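Side-chain contacts in AxyAgu115A (PDB 6NPS), which belongs to glycoside hydrolase family 115 and probably acts as an alpha-glucuronidase, removing glucuronic acid side groups from arabinoglucuronoxylan: residues 10-15 / 19-24; 103-106 / 111-114; 131-136 / 153-158; 206-211 / 460-465. The protein carries 3 engineered substitutions. One frame throughout, in Å; residues are numbered along the deposited sequence.

Overall arrangement
Four contacts follow one another along the chain without nesting or crossing. Contact 1 closes a short loop near the N terminus, between the short helix 9-12 and strand 20-23. Contact 2 lies near the end of the hairpin of strands 97-106 and 109-117. The chain then enters helix 120-133, and contact 3 brings the end of that helix back against strand 152-155; it touches contact 2 through L113 and L155. Contact 4 joins segments almost 250 residues apart, on helices 195-207 and 458-469, both within the range assigned to glycosyl hydrolase family 115. S131 and V136 of contact 3 pack on R207 of contact 4, so the N-terminal part meets the barrel there.

Contact 1. Residues 10-15 / 19-24; sequences EMLMTD and GALFYQ
L12 reaches across to L21 with a single methyl: its CD2 comes within 4.4 Å of L21 CD2. The two leucines meet tip to tip, which makes this a light touch, and the segments bury little surface between them. L21 sends its branch across because CG lies anti to the backbone N (chi1 176°). On the other side the CB of L12 starts obliquely, and the CD2 branch then brings the side chain closer to its partner.

Alongside this apolar touch runs a polar link with no direct bond. The carbonyl oxygens M11 O and G19 O lie 4.5 Å apart, and two acceptors cannot bond each other. One water bridges them by giving a hydrogen to each, over 3.1 Å to M11 O and 2.9 Å from the water to G19 O. The two bonds open at about 96° at the water, so both hydrogens are used in stitching helix end to strand start. The turn of M11 belongs to a loosely bonded helix: M13 N to E10 O is a weak bond of 3.4 Å. N8 OD1 accepts from M11 N, and T16 OG1 is hydrogen-bonded to E10 O.

This is a local closure of a short loop. P51 lies against both leucines, while F47, at the end of helix 30-47, packs on L12. L21 in turn rests on V65 of strand 64-69, and beyond it F22 is backbone-bonded to T54 of strand 53-54, which runs parallel to 20-23.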
# COMPACT_ATOMS: atom_id res chain seq x y z
N GLU A 10 1.27 -68.24 21.87
CA GLU A 10 1.77 -69.56 22.25
C GLU A 10 2.46 -70.26 21.08
O GLU A 10 3.48 -70.94 21.26
CB GLU A 10 0.63 -70.44 22.76
CG GLU A 10 -0.29 -69.78 23.76
CD GLU A 10 0.30 -69.67 25.16
OE1 GLU A 10 -0.49 -69.71 26.14
OE2 GLU A 10 1.54 -69.52 25.30
N MET A 11 1.91 -70.10 19.89
CA MET A 11 2.48 -70.73 18.72
C MET A 11 3.88 -70.21 18.43
O MET A 11 4.68 -70.89 17.79
CB MET A 11 1.57 -70.51 17.50
CG MET A 11 0.52 -71.59 17.31
SD MET A 11 -0.94 -70.99 16.43
CE MET A 11 -2.22 -71.97 17.20
N LEU A 12 4.17 -69.00 18.91
CA LEU A 12 5.44 -68.37 18.58
C LEU A 12 6.47 -68.48 19.70
O LEU A 12 7.67 -68.38 19.42
CB LEU A 12 5.22 -66.89 18.24
CG LEU A 12 4.27 -66.60 17.07
CD1 LEU A 12 3.81 -65.13 17.08
CD2 LEU A 12 4.93 -66.91 15.76
N MET A 13 6.04 -68.72 20.94
CA MET A 13 6.97 -68.75 22.06
C MET A 13 7.73 -70.06 22.07
O MET A 13 7.17 -71.12 21.79
CB MET A 13 6.23 -68.58 23.38
CG MET A 13 5.86 -67.15 23.67
SD MET A 13 4.82 -67.06 25.13
CE MET A 13 3.21 -67.00 24.39
N THR A 14 9.01 -69.98 22.45
CA THR A 14 9.91 -71.14 22.33
C THR A 14 9.46 -72.31 23.20
O THR A 14 9.67 -73.47 22.82
CB THR A 14 11.34 -70.73 22.69
OG1 THR A 14 11.39 -70.33 24.06
CG2 THR A 14 11.79 -69.57 21.81
N ASP A 15 8.83 -72.05 24.35
CA ASP A 15 8.43 -73.14 25.24
C ASP A 15 7.19 -73.89 24.77
O ASP A 15 6.97 -75.03 25.20
CB ASP A 15 8.24 -72.63 26.68
CG ASP A 15 7.16 -71.54 26.81
OD1 ASP A 15 6.34 -71.35 25.89
OD2 ASP A 15 7.13 -70.87 27.88
N GLY A 19 6.49 -75.61 15.85
CA GLY A 19 7.42 -75.57 14.74
C GLY A 19 7.45 -74.18 14.16
O GLY A 19 6.85 -73.24 14.69
N ALA A 20 8.17 -74.07 13.05
CA ALA A 20 8.31 -72.79 12.39
C ALA A 20 7.01 -72.40 11.69
O ALA A 20 6.28 -73.25 11.18
CB ALA A 20 9.46 -72.83 11.38
N LEU A 21 6.74 -71.10 11.68
CA LEU A 21 5.50 -70.60 11.10
C LEU A 21 5.54 -70.57 9.58
O LEU A 21 4.59 -71.00 8.92
CB LEU A 21 5.23 -69.19 11.63
CG LEU A 21 4.01 -68.54 11.01
CD1 LEU A 21 2.74 -69.36 11.41
CD2 LEU A 21 3.93 -67.09 11.48
N PHE A 22 6.62 -70.03 9.00
CA PHE A 22 6.73 -69.82 7.56
C PHE A 22 7.56 -70.93 6.94
O PHE A 22 8.55 -71.39 7.53
CB PHE A 22 7.38 -68.48 7.21
CG PHE A 22 6.46 -67.31 7.35
CD1 PHE A 22 6.17 -66.80 8.60
CD2 PHE A 22 5.88 -66.71 6.24
CE1 PHE A 22 5.34 -65.70 8.75
CE2 PHE A 22 5.03 -65.61 6.38
CZ PHE A 22 4.75 -65.13 7.64
N TYR A 23 7.17 -71.34 5.75
CA TYR A 23 7.90 -72.34 4.99
C TYR A 23 8.70 -71.63 3.90
O TYR A 23 8.20 -70.68 3.29
CB TYR A 23 6.93 -73.34 4.37
CG TYR A 23 7.61 -74.39 3.51
CD1 TYR A 23 8.58 -75.23 4.05
CD2 TYR A 23 7.29 -74.52 2.17
CE1 TYR A 23 9.22 -76.20 3.26
CE2 TYR A 23 7.92 -75.51 1.37
CZ TYR A 23 8.88 -76.33 1.93
OH TYR A 23 9.49 -77.28 1.13
N GLN A 24 9.93 -72.06 3.68
CA GLN A 24 10.82 -71.37 2.74
C GLN A 24 11.28 -72.34 1.66
O GLN A 24 11.70 -73.46 1.96
CB GLN A 24 12.02 -70.79 3.49
CG GLN A 24 12.62 -69.54 2.88
CD GLN A 24 13.58 -68.85 3.84
OE1 GLN A 24 14.73 -69.28 4.00
NE2 GLN A 24 13.12 -67.77 4.49
O HOH W 1 5.41 -70.68 14.83

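Contact 2. Residues 103-106 / 111-114; sequences DQPI and KALV
D103 and K111 stand opposite each other as a non-hydrogen-bonded antiparallel pair, with CA atoms 4.9 Å apart, and their side chains leave the same face of the hairpin to cross obliquely. K111 does not stretch out. Its chain is bent at chi2 (-66°) and again at chi3 (-69°), a fold that lays the CD methylene 3.4 Å from D103 OD1 and carries the ammonium back over the acid. There K111 NZ sits almost squarely above the carboxylate plane, 3.7 Å from D103 CG, not at the edge where the oxygens would accept a hydrogen. The salt bridge, K111 NZ to D103 OD1, is accordingly long at 3.8 Å.

One residue past the corner at Q104, P105 turns toward the other strand and sets its ring CG 3.7 Å from the methyl CB of A112. This small apolar touch backs onto L79 of helix 74-81.

The lysine lies in a buried setting, lined by V101 and by F5 of strand 5-8, and M3 O takes a weak hydrogen bond from NZ. With an alanine at D103, K111 would probably lose its nearby negative charge and the bent chain would be less constrained. The D103-K111 pairing is thus probably a loose electrostatic one, a charge held over a carboxylate without a directed bond, beside plain packing; the acid would be expected to favour the protonated form of the buried lysine.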
# COMPACT_ATOMS: atom_id res chain seq x y z
N ASP A 103 -6.90 -77.35 4.46
CA ASP A 103 -6.91 -78.34 5.53
C ASP A 103 -5.90 -79.43 5.20
O ASP A 103 -5.84 -79.89 4.05
CB ASP A 103 -8.33 -78.91 5.67
CG ASP A 103 -8.63 -79.42 7.07
OD1 ASP A 103 -7.74 -79.40 7.93
OD2 ASP A 103 -9.79 -79.85 7.30
N GLN A 104 -5.10 -79.81 6.19
CA GLN A 104 -4.16 -80.93 6.09
C GLN A 104 -3.30 -80.92 4.83
O GLN A 104 -3.22 -81.92 4.12
CB GLN A 104 -4.92 -82.25 6.20
CG GLN A 104 -5.76 -82.39 7.46
CD GLN A 104 -4.93 -82.73 8.68
OE1 GLN A 104 -3.74 -83.02 8.58
NE2 GLN A 104 -5.56 -82.70 9.86
N PRO A 105 -2.61 -79.80 4.55
CA PRO A 105 -1.88 -79.70 3.26
C PRO A 105 -0.72 -80.67 3.12
O PRO A 105 -0.48 -81.17 2.01
CB PRO A 105 -1.38 -78.25 3.27
CG PRO A 105 -1.29 -77.90 4.73
CD PRO A 105 -2.44 -78.60 5.38
N ILE A 106 0.02 -80.92 4.18
CA ILE A 106 1.16 -81.83 4.17
C ILE A 106 1.23 -82.47 5.54
O ILE A 106 0.55 -82.05 6.47
CB ILE A 106 2.50 -81.12 3.85
CG1 ILE A 106 2.84 -80.07 4.90
CG2 ILE A 106 2.48 -80.49 2.44
CD1 ILE A 106 3.83 -79.01 4.41
N LYS A 111 -3.44 -77.02 9.40
CA LYS A 111 -4.07 -75.94 8.65
C LYS A 111 -2.96 -75.07 8.11
O LYS A 111 -1.91 -74.93 8.75
CB LYS A 111 -5.01 -75.02 9.48
CG LYS A 111 -6.15 -75.71 10.21
CD LYS A 111 -7.17 -76.32 9.24
CE LYS A 111 -7.97 -75.27 8.46
NZ LYS A 111 -9.23 -75.88 7.92
N ALA A 112 -3.18 -74.51 6.93
CA ALA A 112 -2.22 -73.58 6.37
C ALA A 112 -2.97 -72.45 5.68
O ALA A 112 -4.04 -72.64 5.09
CB ALA A 112 -1.26 -74.26 5.38
N LEU A 113 -2.37 -71.28 5.74
CA LEU A 113 -2.76 -70.18 4.89
C LEU A 113 -1.88 -70.25 3.64
O LEU A 113 -0.65 -70.18 3.74
CB LEU A 113 -2.60 -68.87 5.64
CG LEU A 113 -2.72 -67.59 4.81
CD1 LEU A 113 -4.07 -67.58 4.11
CD2 LEU A 113 -2.55 -66.37 5.71
N VAL A 114 -2.49 -70.42 2.46
CA VAL A 114 -1.72 -70.47 1.22
C VAL A 114 -1.77 -69.11 0.54
O VAL A 114 -2.85 -68.52 0.40
CB VAL A 114 -2.22 -71.59 0.28
CG1 VAL A 114 -1.44 -71.57 -1.03
CG2 VAL A 114 -2.04 -72.94 0.96

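Contact 3. Residues 131-136 / 153-158; sequences SEKLGV and FSLKGD
G135 N donates to E132 O over 2.9 Å, one of two bonds that wind up the end of helix 120-133 just where L134 meets F153. The second, V136 N to S131 O, is equally short at 2.9 Å. Together with the positive phi of G135 (89°) they form a Schellman motif; at those backbone angles a CB would be jammed against the carbonyl oxygen of L134, which calls for glycine.

L134 then drops its CD2 methyl onto the face of the F153 ring. The L134 CD2 methyl stands 3.6 Å from the ring centroid and only 13° off the normal, a well-centred CH-pi contact. A chi1 of 164° swings the F153 ring away from its own backbone N and under the methyl, and the two side chains cross at about a right angle. Close by, K133 O approaches F153 CE1 obliquely at 3.6 Å.

The contact packs the helix end on strand 152-155, which pairs antiparallel with strand 5-8: F153 is backbone-bonded to L7 and L155 to F5. Cutting F153 back to an alanine is likely to open a gap under the L134 methyl and take away the ring face it rests on.

From the helix, K133 reaches L155, two residues further along the strand, its CD 4.3 Å from L155 CD2, and both residues also lean on F99 of strand 97-106. Helix 30-47 covers the contact from another side, V43 touching L134 and F47 touching F153.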
# COMPACT_ATOMS: atom_id res chain seq x y z
N SER A 131 -0.26 -59.08 6.02
CA SER A 131 0.08 -57.95 6.88
C SER A 131 -1.13 -57.06 7.16
O SER A 131 -1.38 -56.67 8.32
CB SER A 131 1.20 -57.17 6.17
OG SER A 131 2.03 -56.55 7.11
N GLU A 132 -1.92 -56.81 6.12
CA GLU A 132 -3.14 -56.00 6.24
C GLU A 132 -4.18 -56.65 7.16
O GLU A 132 -4.79 -55.96 7.99
CB GLU A 132 -3.75 -55.74 4.86
CG GLU A 132 -5.03 -54.93 4.89
CD GLU A 132 -5.65 -54.77 3.52
OE1 GLU A 132 -4.91 -54.83 2.52
OE2 GLU A 132 -6.89 -54.58 3.44
N LYS A 133 -4.39 -57.96 7.03
CA LYS A 133 -5.32 -58.67 7.90
C LYS A 133 -4.83 -58.74 9.35
O LYS A 133 -5.65 -58.86 10.27
CB LYS A 133 -5.57 -60.05 7.34
CG LYS A 133 -6.65 -59.94 6.34
CD LYS A 133 -6.96 -61.19 5.63
CE LYS A 133 -8.37 -61.04 5.12
NZ LYS A 133 -9.34 -60.60 6.19
N LEU A 134 -3.53 -58.68 9.58
CA LEU A 134 -3.03 -58.57 10.93
C LEU A 134 -3.09 -57.16 11.45
O LEU A 134 -2.65 -56.93 12.59
CB LEU A 134 -1.60 -59.06 11.04
CG LEU A 134 -1.47 -60.54 10.67
CD1 LEU A 134 -0.02 -60.94 10.68
CD2 LEU A 134 -2.26 -61.31 11.67
N GLY A 135 -3.61 -56.21 10.67
CA GLY A 135 -3.79 -54.85 11.15
C GLY A 135 -2.59 -53.94 10.94
O GLY A 135 -2.51 -52.89 11.57
N VAL A 136 -1.66 -54.32 10.08
CA VAL A 136 -0.44 -53.55 9.91
C VAL A 136 -0.63 -52.55 8.77
O VAL A 136 -1.02 -52.92 7.66
CB VAL A 136 0.75 -54.48 9.66
CG1 VAL A 136 2.04 -53.68 9.40
CG2 VAL A 136 0.90 -55.43 10.84
N PHE A 153 -5.30 -64.54 16.35
CA PHE A 153 -5.80 -64.14 15.03
C PHE A 153 -6.39 -65.39 14.41
O PHE A 153 -5.82 -66.48 14.57
CB PHE A 153 -4.66 -63.57 14.17
CG PHE A 153 -4.97 -63.48 12.70
CD1 PHE A 153 -5.75 -62.45 12.21
CD2 PHE A 153 -4.45 -64.42 11.81
CE1 PHE A 153 -6.04 -62.36 10.87
CE2 PHE A 153 -4.73 -64.33 10.45
CZ PHE A 153 -5.53 -63.29 9.99
N SER A 154 -7.54 -65.27 13.76
CA SER A 154 -8.10 -66.47 13.13
C SER A 154 -8.72 -66.14 11.79
O SER A 154 -9.14 -65.01 11.55
CB SER A 154 -9.15 -67.14 14.01
OG SER A 154 -8.56 -67.52 15.23
N LEU A 155 -8.75 -67.15 10.91
CA LEU A 155 -9.46 -67.10 9.65
C LEU A 155 -10.28 -68.36 9.55
O LEU A 155 -9.81 -69.43 9.95
CB LEU A 155 -8.52 -67.02 8.44
CG LEU A 155 -7.51 -65.89 8.26
CD1 LEU A 155 -6.46 -66.30 7.21
CD2 LEU A 155 -8.21 -64.62 7.83
N LYS A 156 -11.50 -68.24 9.01
CA LYS A 156 -12.36 -69.40 8.85
C LYS A 156 -11.65 -70.49 8.04
O LYS A 156 -10.79 -70.21 7.19
CB LYS A 156 -13.68 -68.98 8.19
CG LYS A 156 -14.70 -70.09 8.08
CD LYS A 156 -15.51 -70.29 9.37
CE LYS A 156 -16.90 -70.87 9.09
NZ LYS A 156 -17.72 -71.03 10.34
N GLY A 157 -11.99 -71.74 8.32
CA GLY A 157 -11.30 -72.86 7.70
C GLY A 157 -11.41 -72.94 6.18
O GLY A 157 -10.62 -73.66 5.55
N ASP A 158 -12.37 -72.24 5.59
CA ASP A 158 -12.50 -72.19 4.13
C ASP A 158 -12.33 -70.77 3.60
O ASP A 158 -12.85 -70.46 2.51
CB ASP A 158 -13.84 -72.78 3.69
CG ASP A 158 -15.03 -72.07 4.32
OD1 ASP A 158 -14.82 -71.20 5.19
OD2 ASP A 158 -16.18 -72.39 3.95

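Contact 4. Residues 206-211 / 460-465; sequences LRLKGN and PLSFFL
L208 pushes its whole side chain against the helix that carries L461, S462 and L465. Its parts are spread over three residues: CB meets L465 CD1 at 3.8 Å, CD1 meets L461 CD2 at 3.8 Å, and CD2 rests 3.6 Å from S462 OG. The S462 hydroxyl is hydrogen-bonded to E458 O, one turn back. L208 and L461 cross at about a right angle.

Two waters fasten the backbones beside this apolar patch. One donates to L208 O and to S462 O, 2.9 Å away at the latter. The other gives its hydrogens to L465 O at 2.6 Å and, weakly, to K209 O.

What places L208 is the end of its helix: K209, with positive phi, is the C-prime residue of a Schellman motif, and K209 N to L206 O is part of it. K209 NZ makes a salt bridge to D466, a second tie to the opposing helix, while R171 NH2 bonds K209 O.

Helix 195-207 precedes strand 212-214 in the stretch after strand 170-174, and helix 458-469 follows strand 446-450, the neighbour of 170-174 on its other side; this is consistent with helices packing where the first and last strands of a TIM barrel meet.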
# COMPACT_ATOMS: atom_id res chain seq x y z
N LEU A 206 5.49 -50.74 -2.65
CA LEU A 206 4.85 -52.05 -2.78
C LEU A 206 3.74 -52.25 -1.74
O LEU A 206 2.74 -52.91 -2.03
CB LEU A 206 5.89 -53.15 -2.67
CG LEU A 206 6.92 -53.29 -3.81
CD1 LEU A 206 8.04 -54.23 -3.41
CD2 LEU A 206 6.19 -53.85 -5.07
N ARG A 207 3.90 -51.70 -0.53
CA ARG A 207 2.81 -51.82 0.45
C ARG A 207 1.58 -51.07 -0.00
O ARG A 207 0.44 -51.46 0.33
CB ARG A 207 3.29 -51.33 1.82
CG ARG A 207 4.16 -52.36 2.58
CD ARG A 207 4.49 -51.88 3.98
NE ARG A 207 5.46 -52.71 4.71
CZ ARG A 207 5.12 -53.71 5.54
NH1 ARG A 207 3.84 -54.04 5.72
NH2 ARG A 207 6.07 -54.38 6.21
N LEU A 208 1.77 -49.96 -0.75
CA LEU A 208 0.64 -49.23 -1.33
C LEU A 208 0.17 -49.85 -2.64
O LEU A 208 -0.67 -49.28 -3.31
CB LEU A 208 1.03 -47.76 -1.55
CG LEU A 208 1.43 -47.01 -0.28
CD1 LEU A 208 1.87 -45.59 -0.62
CD2 LEU A 208 0.28 -46.97 0.70
N LYS A 209 0.69 -51.02 -2.99
CA LYS A 209 0.32 -51.77 -4.19
C LYS A 209 0.75 -51.08 -5.49
O LYS A 209 0.15 -51.31 -6.56
CB LYS A 209 -1.17 -52.09 -4.21
CG LYS A 209 -1.61 -52.80 -2.90
CD LYS A 209 -3.10 -52.98 -2.81
CE LYS A 209 -3.81 -51.65 -2.65
NZ LYS A 209 -4.09 -51.29 -1.23
N GLY A 210 1.73 -50.16 -5.40
CA GLY A 210 2.32 -49.56 -6.58
C GLY A 210 3.37 -50.52 -7.18
O GLY A 210 3.76 -51.55 -6.60
N ASN A 211 3.81 -50.19 -8.41
CA ASN A 211 4.83 -51.02 -9.05
C ASN A 211 5.83 -50.21 -9.87
O ASN A 211 6.70 -50.82 -10.51
CB ASN A 211 4.18 -52.12 -9.96
CG ASN A 211 3.35 -51.54 -11.12
OD1 ASN A 211 3.31 -50.33 -11.33
ND2 ASN A 211 2.68 -52.41 -11.90
N PRO A 460 -2.88 -38.50 0.42
CA PRO A 460 -3.24 -38.46 -1.01
C PRO A 460 -2.46 -39.47 -1.87
O PRO A 460 -3.00 -39.93 -2.88
CB PRO A 460 -2.95 -37.01 -1.41
CG PRO A 460 -1.96 -36.53 -0.44
CD PRO A 460 -2.26 -37.26 0.87
N LEU A 461 -1.25 -39.85 -1.47
CA LEU A 461 -0.54 -40.92 -2.19
C LEU A 461 -1.24 -42.26 -2.00
O LEU A 461 -1.37 -43.05 -2.94
CB LEU A 461 0.93 -40.98 -1.72
CG LEU A 461 1.76 -42.15 -2.35
CD1 LEU A 461 1.78 -41.99 -3.87
CD2 LEU A 461 3.18 -42.22 -1.76
N SER A 462 -1.66 -42.57 -0.77
CA SER A 462 -2.40 -43.80 -0.53
C SER A 462 -3.66 -43.83 -1.41
O SER A 462 -3.98 -44.85 -2.03
CB SER A 462 -2.76 -43.91 0.97
OG SER A 462 -1.63 -44.08 1.82
N PHE A 463 -4.38 -42.70 -1.47
CA PHE A 463 -5.60 -42.61 -2.25
C PHE A 463 -5.33 -42.81 -3.74
O PHE A 463 -6.05 -43.55 -4.42
CB PHE A 463 -6.29 -41.25 -1.99
CG PHE A 463 -7.55 -41.09 -2.81
CD1 PHE A 463 -8.63 -41.91 -2.56
CD2 PHE A 463 -7.60 -40.21 -3.89
CE1 PHE A 463 -9.77 -41.85 -3.34
CE2 PHE A 463 -8.77 -40.12 -4.67
CZ PHE A 463 -9.85 -40.95 -4.39
N PHE A 464 -4.32 -42.10 -4.26
CA PHE A 464 -3.97 -42.14 -5.67
C PHE A 464 -3.65 -43.58 -6.10
O PHE A 464 -4.18 -44.07 -7.11
CB PHE A 464 -2.77 -41.22 -5.90
CG PHE A 464 -2.34 -41.08 -7.36
CD1 PHE A 464 -1.33 -41.87 -7.86
CD2 PHE A 464 -2.89 -40.09 -8.16
CE1 PHE A 464 -0.89 -41.75 -9.20
CE2 PHE A 464 -2.50 -39.95 -9.50
CZ PHE A 464 -1.46 -40.78 -10.02
N LEU A 465 -2.86 -44.28 -5.29
CA LEU A 465 -2.49 -45.66 -5.61
C LEU A 465 -3.61 -46.66 -5.29
O LEU A 465 -3.66 -47.74 -5.91
CB LEU A 465 -1.19 -46.02 -4.87
CG LEU A 465 0.03 -45.22 -5.40
CD1 LEU A 465 1.29 -45.56 -4.64
CD2 LEU A 465 0.26 -45.48 -6.89
O HOH W 2 -2.60 -47.37 -1.54
O HOH W 3 -1.46 -48.89 -6.75